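Local structure of membrane-bound lysozyme inhibitor of C-type lysozyme (Pseudomonas aeruginosa, 3F6Z) at residues V46-S49 and D50-L54. The protein specifically inhibits C-type lysozymes and is a lipoprotein of the bacterial outer membrane. Numbering follows the deposited sequence.
Sequences VPVS and DNSTL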
# COMPACT_ATOMS: atom_id res chain seq x y z
N VAL B 46 -12.27 -9.84 0.18
CA VAL B 46 -11.65 -11.04 -0.33
C VAL B 46 -11.25 -12.08 0.69
O VAL B 46 -10.62 -11.76 1.69
CB VAL B 46 -10.37 -10.71 -1.13
CG1 VAL B 46 -9.80 -11.97 -1.74
CG2 VAL B 46 -10.66 -9.65 -2.19
N PRO B 47 -11.62 -13.34 0.45
CA PRO B 47 -11.23 -14.38 1.39
C PRO B 47 -9.83 -14.83 0.93
O PRO B 47 -9.69 -15.63 -0.00
CB PRO B 47 -12.29 -15.46 1.20
CG PRO B 47 -12.67 -15.30 -0.26
CD PRO B 47 -12.73 -13.79 -0.41
N VAL B 48 -8.80 -14.27 1.56
CA VAL B 48 -7.43 -14.59 1.21
C VAL B 48 -7.11 -16.04 1.58
O VAL B 48 -6.06 -16.57 1.20
CB VAL B 48 -6.44 -13.64 1.92
CG1 VAL B 48 -6.69 -12.20 1.47
CG2 VAL B 48 -6.58 -13.75 3.42
N SER B 49 -8.02 -16.66 2.32
CA SER B 49 -7.87 -18.05 2.74
C SER B 49 -9.21 -18.57 3.25
O SER B 49 -10.19 -17.83 3.29
CB SER B 49 -6.78 -18.20 3.82
OG SER B 49 -7.16 -17.59 5.03
N ASP B 50 -9.23 -19.84 3.64
CA ASP B 50 -10.45 -20.46 4.13
C ASP B 50 -10.98 -19.86 5.44
O ASP B 50 -12.18 -19.88 5.69
CB ASP B 50 -10.21 -21.96 4.29
CG ASP B 50 -11.49 -22.75 4.42
OD1 ASP B 50 -12.23 -22.55 5.41
OD2 ASP B 50 -11.78 -23.57 3.52
N ASN B 51 -10.09 -19.33 6.28
CA ASN B 51 -10.52 -18.74 7.56
C ASN B 51 -10.20 -17.25 7.72
O ASN B 51 -10.31 -16.70 8.81
CB ASN B 51 -9.90 -19.51 8.72
CG ASN B 51 -8.72 -20.35 8.28
OD1 ASN B 51 -7.95 -19.93 7.42
ND2 ASN B 51 -8.58 -21.54 8.86
N SER B 52 -9.80 -16.60 6.63
CA SER B 52 -9.49 -15.18 6.70
C SER B 52 -9.99 -14.43 5.48
O SER B 52 -9.55 -14.67 4.36
CB SER B 52 -7.98 -14.98 6.86
OG SER B 52 -7.69 -13.62 7.12
N THR B 53 -10.94 -13.53 5.71
CA THR B 53 -11.54 -12.71 4.66
C THR B 53 -11.28 -11.26 5.02
O THR B 53 -11.68 -10.80 6.10
CB THR B 53 -13.05 -12.96 4.56
OG1 THR B 53 -13.27 -14.30 4.14
CG2 THR B 53 -13.68 -12.01 3.57
N LEU B 54 -10.63 -10.54 4.12
CA LEU B 54 -10.25 -9.16 4.35
C LEU B 54 -11.00 -8.12 3.53
O LEU B 54 -11.35 -8.36 2.38
CB LEU B 54 -8.76 -8.98 4.08
CG LEU B 54 -7.80 -9.88 4.87
CD1 LEU B 54 -6.37 -9.52 4.49
CD2 LEU B 54 -8.02 -9.71 6.36
O HOH W 1 -12.25 -16.94 4.46
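Thr53 lays its OG1 against Pro47, 3.3 Å from the ring carbon CB, while its CG2 reaches back over the carbonyl of Val46. With OG1 beside its own backbone N (chi1 -65°), the hydroxyl points along the hairpin toward the turn, where a water that donates to Ser49 O is hydrogen-bonded to Thr53 OG1 at 2.8 Å. This water ties the two arms together on the side where Thr53 and Pro47 lie. Further from the turn the pairing is regular and antiparallel: Val46 and Leu54 form a hydrogen-bonded pair, with Val46 N to Leu54 O at 2.8 Å and Leu54 N to Val46 O at 2.7 Å. The chain then turns a corner at Val48, and Ser49 N reaches Ser52 O over 3.2 Å in a more bent bond. The Val48 side chain straddles two partners, its CG2 sitting 3.2 Å from Ser52 O while CG1 makes an apolar contact with Leu54 CD1, 4.1 Å away. At the tip, the Ser49 hydroxyl lies between its own backbone N and carbonyl carbon (chi1 67°), which brings OG near Ser52 CB and into a weak hydrogen bond with Asn51 OD1. Ser52 OG is hydrogen-bonded to Asp40 of the second subunit, which places this end of the hairpin at the interface between the copies. Strands 41-49 and 52-59 are neighbours in the antiparallel barrel; Val48 and Leu54 pack on Tyr72 of strand 72-77, Val46 lies on Trp74 of the same strand, and Pro47 rests on Phe31 of strand 30-38.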